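Long-range contacts in glycoside hydrolase YxiA (Bacillus licheniformis, PDB 3LV4), which probably hydrolyses glycosidic bonds in L-arabinan, as a calcium-binding enzyme of glycoside hydrolase family 43: residues A[406-410]-A[433-438]; A[399-403]-A[427-431]; A[63-67]-A[117-122]. One frame throughout, in Å; residues are numbered along the deposited sequence.

Interaction 1 (A[406-410]-A[433-438]); sequences GKTYD and REGDAV
Y409 and K407 converge on the carboxylate of D436, one on each oxygen, in the C-terminal lipocalin-like domain of the protein. The phenol OH of Y409 donates to D436 OD1 at 2.6 Å, using the syn lone pair of that oxygen, and the ring stands almost perpendicular to the carboxylate, which it meets edge-on. K407 NZ forms a salt bridge with D436 OD2 at 2.9 Å, approaching from above the carboxylate plane. Two donors thus share a buried charge, and S432 OG, from the strand just before the turn, adds a hydrogen bond to OD2. Aspartate suits the place because its short chain, with CG lodged between the backbone N and carbonyl carbon (chi1 67°), presents both oxygens to strand 407-410. The ring of Y409 also packs across V438, whose CG1 sits over one face, 4.0 Å from the centroid, a CH-pi contact. Further out, the aliphatic stem of K407 runs obliquely over E434, with K407 CG 3.4 Å from E434 OE1. This lysine therefore serves twice, its methylenes against one acid and its ammonium on another. The backbones lie too far apart to bond directly, so water fills in: one molecule accepts from T408 N and donates to E434 OE1, while a second accepts from R433 N at 2.9 Å and donates to T408 O at 2.8 Å.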
ATOM      1  N   GLY A 406      -5.867  15.782  22.371  1.00 14.21           N
ATOM      2  CA  GLY A 406      -6.854  14.959  23.050  1.00 13.62           C
ATOM      3  C   GLY A 406      -6.707  13.462  22.838  1.00 13.38           C
ATOM      4  O   GLY A 406      -7.569  12.683  23.247  1.00 14.53           O
ATOM      5  N   LYS A 407      -5.610  13.058  22.206  1.00 11.53           N
ATOM      6  CA  LYS A 407      -5.398  11.655  21.864  1.00 11.34           C
ATOM      7  C   LYS A 407      -4.061  11.138  22.386  1.00 13.16           C
ATOM      8  O   LYS A 407      -3.186  11.922  22.754  1.00 13.87           O
ATOM      9  CB  LYS A 407      -5.507  11.457  20.350  1.00 11.43           C
ATOM     10  CG  LYS A 407      -6.938  11.575  19.852  1.00 12.55           C
ATOM     11  CD  LYS A 407      -7.024  11.521  18.349  1.00 13.85           C
ATOM     12  CE  LYS A 407      -6.503  12.806  17.745  1.00 18.64           C
ATOM     13  NZ  LYS A 407      -6.709  12.814  16.280  1.00 19.24           N
ATOM     14  N   THR A 408      -3.930   9.815  22.436  1.00 11.17           N
ATOM     15  CA  THR A 408      -2.686   9.174  22.842  1.00 10.65           C
ATOM     16  C   THR A 408      -2.101   8.437  21.649  1.00 10.97           C
ATOM     17  O   THR A 408      -2.808   7.709  20.960  1.00 11.69           O
ATOM     18  CB  THR A 408      -2.910   8.170  23.986  1.00 12.33           C
ATOM     19  OG1 THR A 408      -3.427   8.861  25.132  1.00 13.90           O
ATOM     20  CG2 THR A 408      -1.596   7.495  24.361  1.00 13.36           C
ATOM     21  N   TYR A 409      -0.810   8.643  21.407  1.00 10.41           N
ATOM     22  CA  TYR A 409      -0.141   8.077  20.249  1.00 10.23           C
ATOM     23  C   TYR A 409       0.980   7.168  20.699  1.00 11.93           C
ATOM     24  O   TYR A 409       1.777   7.538  21.564  1.00 14.41           O
ATOM     25  CB  TYR A 409       0.457   9.188  19.385  1.00 10.27           C
ATOM     26  CG  TYR A 409      -0.562  10.098  18.756  1.00  9.91           C
ATOM     27  CD1 TYR A 409      -1.116  11.158  19.473  1.00  8.97           C
ATOM     28  CD2 TYR A 409      -0.980   9.900  17.446  1.00 10.17           C
ATOM     29  CE1 TYR A 409      -2.060  12.003  18.896  1.00  8.05           C
ATOM     30  CE2 TYR A 409      -1.921  10.736  16.861  1.00  9.78           C
ATOM     31  CZ  TYR A 409      -2.455  11.782  17.591  1.00  9.09           C
ATOM     32  OH  TYR A 409      -3.381  12.613  17.013  1.00  9.43           O
ATOM     33  N   ASP A 410       1.043   5.983  20.102  1.00  9.86           N
ATOM     34  CA  ASP A 410       2.085   5.014  20.407  1.00  7.97           C
ATOM     35  C   ASP A 410       2.916   4.800  19.163  1.00  8.95           C
ATOM     36  O   ASP A 410       2.375   4.525  18.090  1.00  9.46           O
ATOM     37  CB  ASP A 410       1.456   3.687  20.838  1.00 10.10           C
ATOM     38  CG  ASP A 410       0.831   3.774  22.217  1.00 14.17           C
ATOM     39  OD1 ASP A 410       1.594   3.803  23.200  1.00 16.17           O
ATOM     40  OD2 ASP A 410      -0.413   3.827  22.320  1.00 17.20           O
ATOM     41  N   ARG A 433      -5.419   5.379  18.717  1.00 10.93           N
ATOM     42  CA  ARG A 433      -6.513   4.429  18.538  1.00 12.64           C
ATOM     43  C   ARG A 433      -7.461   4.929  17.449  1.00 10.41           C
ATOM     44  O   ARG A 433      -8.040   4.141  16.686  1.00 10.45           O
ATOM     45  CB  ARG A 433      -7.276   4.246  19.856  1.00 15.36           C
ATOM     46  CG  ARG A 433      -8.344   3.176  19.806  1.00 22.21           C
ATOM     47  CD  ARG A 433      -8.880   2.875  21.202  1.00 26.64           C
ATOM     48  NE  ARG A 433     -10.101   3.605  21.506  1.00 35.13           N
ATOM     49  CZ  ARG A 433     -10.619   3.695  22.727  1.00 45.16           C
ATOM     50  NH1 ARG A 433     -10.007   3.106  23.751  1.00 48.91           N
ATOM     51  NH2 ARG A 433     -11.741   4.377  22.934  1.00 47.61           N
ATOM     52  N   GLU A 434      -7.619   6.247  17.393  1.00  8.77           N
ATOM     53  CA  GLU A 434      -8.516   6.891  16.437  1.00  8.66           C
ATOM     54  C   GLU A 434      -8.090   6.681  14.983  1.00  8.87           C
ATOM     55  O   GLU A 434      -8.885   6.859  14.057  1.00 10.06           O
ATOM     56  CB  GLU A 434      -8.631   8.383  16.747  1.00 10.58           C
ATOM     57  CG  GLU A 434      -9.541   8.694  17.947  1.00 12.81           C
ATOM     58  CD  GLU A 434      -8.860   8.510  19.295  1.00 13.02           C
ATOM     59  OE1 GLU A 434      -7.636   8.264  19.344  1.00 11.56           O
ATOM     60  OE2 GLU A 434      -9.557   8.631  20.322  1.00 16.26           O
ATOM     61  N   GLY A 435      -6.831   6.314  14.793  1.00  7.98           N
ATOM     62  CA  GLY A 435      -6.352   5.895  13.489  1.00  7.26           C
ATOM     63  C   GLY A 435      -5.588   6.953  12.716  1.00  7.81           C
ATOM     64  O   GLY A 435      -5.441   6.827  11.500  1.00  8.87           O
ATOM     65  N   ASP A 436      -5.111   7.995  13.397  1.00  8.37           N
ATOM     66  CA  ASP A 436      -4.312   9.011  12.716  1.00  7.54           C
ATOM     67  C   ASP A 436      -2.846   8.932  13.126  1.00  8.98           C
ATOM     68  O   ASP A 436      -2.517   8.496  14.244  1.00 10.49           O
ATOM     69  CB  ASP A 436      -4.883  10.433  12.898  1.00  9.54           C
ATOM     70  CG  ASP A 436      -4.794  10.929  14.333  1.00 11.13           C
ATOM     71  OD1 ASP A 436      -3.980  11.848  14.601  1.00 12.74           O
ATOM     72  OD2 ASP A 436      -5.538  10.405  15.193  1.00 12.45           O
ATOM     73  N   ALA A 437      -1.976   9.316  12.193  1.00  8.54           N
ATOM     74  CA  ALA A 437      -0.527   9.197  12.352  1.00  9.39           C
ATOM     75  C   ALA A 437       0.146  10.535  12.599  1.00  9.63           C
ATOM     76  O   ALA A 437      -0.212  11.542  11.990  1.00 10.81           O
ATOM     77  CB  ALA A 437       0.077   8.561  11.105  1.00 10.53           C
ATOM     78  N   VAL A 438       1.149  10.536  13.471  1.00  8.51           N
ATOM     79  CA  VAL A 438       2.024  11.694  13.614  1.00  8.59           C
ATOM     80  C   VAL A 438       3.467  11.281  13.311  1.00  7.98           C
ATOM     81  O   VAL A 438       3.901  10.189  13.693  1.00  8.90           O
ATOM     82  CB  VAL A 438       1.919  12.338  15.021  1.00  8.22           C
ATOM     83  CG1 VAL A 438       0.499  12.850  15.250  1.00  8.65           C
ATOM     84  CG2 VAL A 438       2.325  11.345  16.113  1.00  9.43           C
TER
HETATM   85  O   HOH W   1      -6.368   8.372  21.795  1.00 13.51           O
HETATM   86  O   HOH W   2      -4.738   5.822  21.499  1.00 14.56           O

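Interaction 2 (A[399-403]-A[427-431]); sequences KIELK and TFSAL
I400 and F428 meet obliquely, with the delta methyl of the isoleucine laid over one face of the ring. I400 CD1 is 4.1 Å from the centroid of the F428 ring, 20° off its normal and displaced toward the rim, a CH-pi contact whose closest ring atom is F428 CG at 3.9 Å. The isoleucine reaches this far because its CG1 branch is fully extended, with CG1 trans to the backbone N (chi1 -171°) and CD1 continuing the line. L402 also crosses the phenylalanine obliquely, but at the far end of the ring: L402 CD2 touches F428 CE1 at 3.7 Å. Its other methyl, CD1, settles 3.7 Å from A430 CB. The two branches of the leucine thus divide between a large and a small neighbour, and the small A430 lets L402 CD1 come in close. No hydrogen bond crosses the contact; all four residues are buried and apolar, as befits the inward face of a lipocalin-like beta domain. On strand 399-403 the intervening E401 points to the other face, where K403 NZ makes a weak salt bridge with E401 OE2. The axes of segments 399-403 and 427-431 come within 7.8 Å, their directions 61° apart, consistent with a strongly twisted, curling sheet. Strand 407-418 lies between them, antiparallel to both, and its F413 touches I400 and F428; strand 355-363 adds the ring of Y357 against F428, and V438 of strand 437-442 flanks A430.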
ATOM      1  N   LYS A 399      10.556   2.981  21.982  1.00 13.10           N
ATOM      2  CA  LYS A 399       9.149   3.348  21.842  1.00 13.27           C
ATOM      3  C   LYS A 399       8.907   4.784  22.295  1.00 12.83           C
ATOM      4  O   LYS A 399       9.596   5.299  23.184  1.00 13.40           O
ATOM      5  CB  LYS A 399       8.251   2.401  22.639  1.00 12.70           C
ATOM      6  CG  LYS A 399       8.361   0.941  22.230  1.00 17.99           C
ATOM      7  CD  LYS A 399       8.115   0.749  20.747  1.00 21.47           C
ATOM      8  CE  LYS A 399       7.812  -0.720  20.416  1.00 26.17           C
ATOM      9  NZ  LYS A 399       8.986  -1.628  20.605  1.00 29.79           N
ATOM     10  N   ILE A 400       7.934   5.426  21.665  1.00 10.48           N
ATOM     11  CA  ILE A 400       7.473   6.730  22.106  1.00 12.48           C
ATOM     12  C   ILE A 400       6.001   6.658  22.452  1.00 12.74           C
ATOM     13  O   ILE A 400       5.236   5.903  21.837  1.00 12.39           O
ATOM     14  CB  ILE A 400       7.697   7.846  21.047  1.00 11.66           C
ATOM     15  CG1 ILE A 400       7.391   9.223  21.652  1.00 11.13           C
ATOM     16  CG2 ILE A 400       6.848   7.608  19.792  1.00 13.21           C
ATOM     17  CD1 ILE A 400       7.704  10.374  20.724  1.00 12.96           C
ATOM     18  N   GLU A 401       5.612   7.428  23.457  1.00 11.97           N
ATOM     19  CA  GLU A 401       4.207   7.687  23.725  1.00 14.43           C
ATOM     20  C   GLU A 401       4.031   9.202  23.732  1.00 13.35           C
ATOM     21  O   GLU A 401       4.825   9.909  24.344  1.00 16.83           O
ATOM     22  CB  GLU A 401       3.808   7.096  25.078  1.00 17.76           C
ATOM     23  CG  GLU A 401       2.330   7.158  25.365  1.00 25.29           C
ATOM     24  CD  GLU A 401       1.979   6.555  26.717  1.00 32.48           C
ATOM     25  OE1 GLU A 401       2.830   5.859  27.318  1.00 38.61           O
ATOM     26  OE2 GLU A 401       0.847   6.768  27.173  1.00 33.29           O
ATOM     27  N   LEU A 402       3.021   9.705  23.024  1.00 12.68           N
ATOM     28  CA  LEU A 402       2.737  11.140  23.025  1.00 13.23           C
ATOM     29  C   LEU A 402       1.278  11.380  23.331  1.00 12.47           C
ATOM     30  O   LEU A 402       0.416  10.577  22.966  1.00 14.99           O
ATOM     31  CB  LEU A 402       3.020  11.783  21.664  1.00 16.71           C
ATOM     32  CG  LEU A 402       4.288  11.480  20.887  1.00 18.35           C
ATOM     33  CD1 LEU A 402       4.029  10.318  19.946  1.00 16.53           C
ATOM     34  CD2 LEU A 402       4.696  12.730  20.111  1.00 21.77           C
ATOM     35  N   LYS A 403       1.004  12.495  23.992  1.00 10.82           N
ATOM     36  CA  LYS A 403      -0.370  12.929  24.185  1.00 11.56           C
ATOM     37  C   LYS A 403      -0.541  14.309  23.592  1.00 12.78           C
ATOM     38  O   LYS A 403       0.021  15.285  24.092  1.00 12.73           O
ATOM     39  CB  LYS A 403      -0.752  12.911  25.661  1.00 12.13           C
ATOM     40  CG  LYS A 403      -0.841  11.513  26.244  1.00 14.33           C
ATOM     41  CD  LYS A 403      -1.537  11.545  27.602  1.00 18.62           C
ATOM     42  CE  LYS A 403      -1.838  10.141  28.114  1.00 24.34           C
ATOM     43  NZ  LYS A 403      -0.587   9.434  28.473  1.00 29.56           N
ATOM     44  N   THR A 427      13.985  10.404  14.192  1.00  9.96           N
ATOM     45  CA  THR A 427      12.577  10.498  13.839  1.00  8.75           C
ATOM     46  C   THR A 427      11.722   9.752  14.850  1.00  8.89           C
ATOM     47  O   THR A 427      12.221   8.943  15.624  1.00  9.10           O
ATOM     48  CB  THR A 427      12.297   9.925  12.424  1.00  8.33           C
ATOM     49  OG1 THR A 427      12.321   8.488  12.463  1.00  9.63           O
ATOM     50  CG2 THR A 427      13.338  10.432  11.422  1.00  9.42           C
ATOM     51  N   PHE A 428      10.428  10.046  14.849  1.00  9.28           N
ATOM     52  CA  PHE A 428       9.464   9.181  15.495  1.00  9.10           C
ATOM     53  C   PHE A 428       8.231   9.090  14.611  1.00  8.84           C
ATOM     54  O   PHE A 428       7.980   9.966  13.787  1.00  9.77           O
ATOM     55  CB  PHE A 428       9.111   9.653  16.922  1.00  9.52           C
ATOM     56  CG  PHE A 428       8.422  10.987  16.985  1.00  9.74           C
ATOM     57  CD1 PHE A 428       7.056  11.091  16.763  1.00 11.19           C
ATOM     58  CD2 PHE A 428       9.135  12.135  17.312  1.00  9.63           C
ATOM     59  CE1 PHE A 428       6.410  12.322  16.843  1.00 13.75           C
ATOM     60  CE2 PHE A 428       8.499  13.370  17.398  1.00 11.91           C
ATOM     61  CZ  PHE A 428       7.133  13.463  17.156  1.00 14.56           C
ATOM     62  N   SER A 429       7.480   8.010  14.770  1.00  9.17           N
ATOM     63  CA  SER A 429       6.273   7.800  13.985  1.00  8.50           C
ATOM     64  C   SER A 429       5.306   7.073  14.889  1.00  7.60           C
ATOM     65  O   SER A 429       5.661   6.050  15.470  1.00  8.99           O
ATOM     66  CB  SER A 429       6.571   6.958  12.744  1.00  7.00           C
ATOM     67  OG  SER A 429       5.394   6.750  11.974  1.00  8.80           O
ATOM     68  N   ALA A 430       4.101   7.606  15.044  1.00  8.27           N
ATOM     69  CA  ALA A 430       3.179   7.046  16.027  1.00  8.23           C
ATOM     70  C   ALA A 430       1.725   7.094  15.562  1.00  9.22           C
ATOM     71  O   ALA A 430       1.387   7.818  14.622  1.00  8.61           O
ATOM     72  CB  ALA A 430       3.341   7.761  17.375  1.00  9.72           C
ATOM     73  N   LEU A 431       0.872   6.324  16.239  1.00  8.55           N
ATOM     74  CA  LEU A 431      -0.531   6.194  15.866  1.00  7.09           C
ATOM     75  C   LEU A 431      -1.416   6.256  17.095  1.00  9.29           C
ATOM     76  O   LEU A 431      -1.042   5.761  18.156  1.00  9.39           O
ATOM     77  CB  LEU A 431      -0.777   4.841  15.184  1.00  7.80           C
ATOM     78  CG  LEU A 431      -0.237   4.595  13.767  1.00  8.18           C
ATOM     79  CD1 LEU A 431      -0.317   3.111  13.410  1.00 11.60           C
ATOM     80  CD2 LEU A 431      -1.004   5.427  12.741  1.00 10.90           C
TER

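Interaction 3 (A[63-67]-A[117-122]); sequences ELKET and YKNKGI
At the outer edge of one four-stranded propeller blade, E63 at the end of helix 60-63 grips K118 and N119 of the edge strand 118-126. K118 NZ sits mainly on E63 OE1, a salt bridge of 2.7 Å met on the syn side, and reaches E63 OE2 weakly as well. E63 OE2 uses its anti lone pair for the backbone N of N119, 2.8 Å away and nearly straight at 166°. The lysine curls back at chi2 and chi3 to bring NZ round, and N59 ND2 also bonds to E63 OE1. Glutamate suits the spot because one carboxylate can accept the N-H of N119 and at the same time pair with the K118 ammonium. With an alanine in place of E63, that N-H is likely to lose its acceptor and K118 its counter-charge. N119 slides past E63 in the opposite direction; its CB lies 3.9 Å from L64 CD2, and its OD1 shares a water with E66 OE1, each oxygen accepting. Farther along, I122 rests on the start of helix 65-71, its CG1 3.4 Å from T67 OG1. T67 N bonds to L64 O, L64 holding the N-cap position. K120 and G121 both face L107 in a classic beta bulge; at G121 a side chain would run into the carbonyl O of K120, so glycine fits. The four-stranded antiparallel blade beside these short helices is the repeating unit of the five-bladed beta-propeller of family 43.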
ATOM      1  N   GLU A  63      -0.862 -11.684 -27.039  1.00 11.82           N
ATOM      2  CA  GLU A  63      -0.906 -12.625 -25.929  1.00 11.64           C
ATOM      3  C   GLU A  63      -2.153 -12.420 -25.078  1.00 11.63           C
ATOM      4  O   GLU A  63      -2.801 -13.383 -24.677  1.00 11.40           O
ATOM      5  CB  GLU A  63       0.348 -12.496 -25.058  1.00 11.89           C
ATOM      6  CG  GLU A  63       0.521 -13.618 -24.037  1.00 11.99           C
ATOM      7  CD  GLU A  63       0.775 -14.986 -24.686  1.00 15.89           C
ATOM      8  OE1 GLU A  63       1.203 -15.032 -25.860  1.00 15.99           O
ATOM      9  OE2 GLU A  63       0.543 -16.017 -24.023  1.00 14.41           O
ATOM     10  N   LEU A  64      -2.500 -11.160 -24.832  1.00 10.68           N
ATOM     11  CA  LEU A  64      -3.612 -10.850 -23.948  1.00  9.48           C
ATOM     12  C   LEU A  64      -4.763 -10.209 -24.712  1.00 12.65           C
ATOM     13  O   LEU A  64      -5.539  -9.440 -24.138  1.00 13.00           O
ATOM     14  CB  LEU A  64      -3.150  -9.915 -22.816  1.00 10.54           C
ATOM     15  CG  LEU A  64      -1.928 -10.380 -22.013  1.00 10.55           C
ATOM     16  CD1 LEU A  64      -1.681  -9.449 -20.810  1.00 12.37           C
ATOM     17  CD2 LEU A  64      -2.101 -11.827 -21.559  1.00 10.68           C
ATOM     18  N   LYS A  65      -4.875 -10.524 -26.003  1.00 12.93           N
ATOM     19  CA  LYS A  65      -5.865  -9.853 -26.841  1.00 12.96           C
ATOM     20  C   LYS A  65      -7.279  -9.912 -26.266  1.00 13.67           C
ATOM     21  O   LYS A  65      -8.022  -8.938 -26.379  1.00 14.05           O
ATOM     22  CB  LYS A  65      -5.853 -10.386 -28.279  1.00 17.44           C
ATOM     23  CG  LYS A  65      -6.285 -11.830 -28.410  1.00 23.63           C
ATOM     24  CD  LYS A  65      -6.067 -12.338 -29.838  1.00 27.72           C
ATOM     25  CE  LYS A  65      -6.323 -13.835 -29.943  1.00 32.87           C
ATOM     26  NZ  LYS A  65      -6.002 -14.357 -31.301  1.00 35.26           N
ATOM     27  N   GLU A  66      -7.654 -11.036 -25.651  1.00 12.84           N
ATOM     28  CA  GLU A  66      -9.023 -11.173 -25.154  1.00 14.35           C
ATOM     29  C   GLU A  66      -9.297 -10.157 -24.061  1.00 12.85           C
ATOM     30  O   GLU A  66     -10.417  -9.660 -23.921  1.00 12.97           O
ATOM     31  CB  GLU A  66      -9.310 -12.587 -24.631  1.00 15.07           C
ATOM     32  CG  GLU A  66      -9.486 -13.642 -25.704  1.00 26.63           C
ATOM     33  CD  GLU A  66      -8.172 -14.300 -26.109  1.00 35.39           C
ATOM     34  OE1 GLU A  66      -7.126 -14.015 -25.474  1.00 37.71           O
ATOM     35  OE2 GLU A  66      -8.193 -15.110 -27.062  1.00 39.19           O
ATOM     36  N   THR A  67      -8.263  -9.842 -23.292  1.00 11.43           N
ATOM     37  CA  THR A  67      -8.394  -8.911 -22.178  1.00 10.87           C
ATOM     38  C   THR A  67      -8.491  -7.475 -22.694  1.00 10.94           C
ATOM     39  O   THR A  67      -9.352  -6.703 -22.265  1.00 10.46           O
ATOM     40  CB  THR A  67      -7.213  -9.078 -21.191  1.00  9.36           C
ATOM     41  OG1 THR A  67      -7.383 -10.307 -20.484  1.00 11.78           O
ATOM     42  CG2 THR A  67      -7.158  -7.924 -20.179  1.00  8.63           C
ATOM     43  N   TYR A 117       5.960 -13.964 -19.946  1.00 11.55           N
ATOM     44  CA  TYR A 117       4.787 -14.556 -19.311  1.00 11.87           C
ATOM     45  C   TYR A 117       3.850 -15.082 -20.387  1.00 12.97           C
ATOM     46  O   TYR A 117       3.659 -14.431 -21.422  1.00 12.82           O
ATOM     47  CB  TYR A 117       4.093 -13.528 -18.402  1.00  9.82           C
ATOM     48  CG  TYR A 117       4.892 -13.276 -17.148  1.00  9.61           C
ATOM     49  CD1 TYR A 117       6.023 -12.467 -17.172  1.00  9.69           C
ATOM     50  CD2 TYR A 117       4.545 -13.883 -15.950  1.00  9.49           C
ATOM     51  CE1 TYR A 117       6.771 -12.250 -16.020  1.00  9.97           C
ATOM     52  CE2 TYR A 117       5.283 -13.677 -14.799  1.00  9.93           C
ATOM     53  CZ  TYR A 117       6.401 -12.869 -14.842  1.00  8.53           C
ATOM     54  OH  TYR A 117       7.143 -12.669 -13.698  1.00  9.89           O
ATOM     55  N   LYS A 118       3.297 -16.271 -20.152  1.00 11.75           N
ATOM     56  CA  LYS A 118       2.369 -16.897 -21.092  1.00 11.85           C
ATOM     57  C   LYS A 118       0.964 -16.995 -20.518  1.00 11.83           C
ATOM     58  O   LYS A 118       0.754 -17.484 -19.410  1.00 14.31           O
ATOM     59  CB  LYS A 118       2.861 -18.275 -21.527  1.00 15.80           C
ATOM     60  CG  LYS A 118       4.076 -18.208 -22.434  1.00 23.18           C
ATOM     61  CD  LYS A 118       3.765 -17.503 -23.762  1.00 27.93           C
ATOM     62  CE  LYS A 118       2.677 -18.229 -24.545  1.00 27.88           C
ATOM     63  NZ  LYS A 118       2.335 -17.532 -25.813  1.00 28.22           N
ATOM     64  N   ASN A 119       0.010 -16.515 -21.298  1.00  9.70           N
ATOM     65  CA  ASN A 119      -1.382 -16.431 -20.883  1.00 11.41           C
ATOM     66  C   ASN A 119      -1.982 -17.809 -20.611  1.00 11.12           C
ATOM     67  O   ASN A 119      -1.832 -18.729 -21.424  1.00 11.87           O
ATOM     68  CB  ASN A 119      -2.177 -15.697 -21.974  1.00 11.61           C
ATOM     69  CG  ASN A 119      -3.646 -15.539 -21.631  1.00 12.72           C
ATOM     70  OD1 ASN A 119      -4.518 -15.608 -22.509  1.00 18.64           O
ATOM     71  ND2 ASN A 119      -3.932 -15.325 -20.364  1.00  9.11           N
ATOM     72  N   LYS A 120      -2.644 -17.952 -19.461  1.00 10.85           N
ATOM     73  CA  LYS A 120      -3.370 -19.176 -19.142  1.00 11.84           C
ATOM     74  C   LYS A 120      -4.873 -18.941 -19.198  1.00 11.92           C
ATOM     75  O   LYS A 120      -5.666 -19.889 -19.102  1.00 15.01           O
ATOM     76  CB  LYS A 120      -2.976 -19.705 -17.759  1.00 14.44           C
ATOM     77  CG  LYS A 120      -1.521 -20.147 -17.656  1.00 19.28           C
ATOM     78  CD  LYS A 120      -1.247 -20.837 -16.321  1.00 23.69           C
ATOM     79  CE  LYS A 120      -2.156 -22.041 -16.095  1.00 24.50           C
ATOM     80  NZ  LYS A 120      -1.943 -22.672 -14.752  1.00 20.49           N
ATOM     81  N   GLY A 121      -5.269 -17.678 -19.331  1.00 12.82           N
ATOM     82  CA  GLY A 121      -6.674 -17.344 -19.500  1.00 13.30           C
ATOM     83  C   GLY A 121      -7.260 -16.350 -18.510  1.00 13.88           C
ATOM     84  O   GLY A 121      -6.759 -16.177 -17.390  1.00 12.48           O
ATOM     85  N   ILE A 122      -8.337 -15.696 -18.949  1.00 11.92           N
ATOM     86  CA  ILE A 122      -9.157 -14.836 -18.102  1.00  8.72           C
ATOM     87  C   ILE A 122     -10.016 -15.686 -17.178  1.00  8.29           C
ATOM     88  O   ILE A 122     -10.583 -16.695 -17.616  1.00 11.08           O
ATOM     89  CB  ILE A 122     -10.104 -13.985 -18.971  1.00 11.70           C
ATOM     90  CG1 ILE A 122      -9.295 -13.056 -19.897  1.00 12.89           C
ATOM     91  CG2 ILE A 122     -11.107 -13.225 -18.088  1.00 11.84           C
ATOM     92  CD1 ILE A 122     -10.127 -12.353 -20.969  1.00 12.36           C
TER
HETATM   93  O   HOH W   3      -7.212 -14.795 -22.863  1.00 20.96           O

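Interactions 1 and 2 belong to the same C-terminal domain and touch: Y409 of one pairs its backbone with L402 of the other, and D410 with L431. Both bridge nearby strands of one antiparallel run, but interaction 2 is wholly buried and apolar, whereas interaction 1 lies at a turn, only partly buried, where a buried carboxylate, a lysine and waters join the apolar ring contact. Interaction 3 stands apart in the propeller, on the opposite side of the chain's centre, its centre about 46 Å from that of interaction 1. It too is partly buried and mixes an ion pair with water, but it ties helix ends to an edge strand.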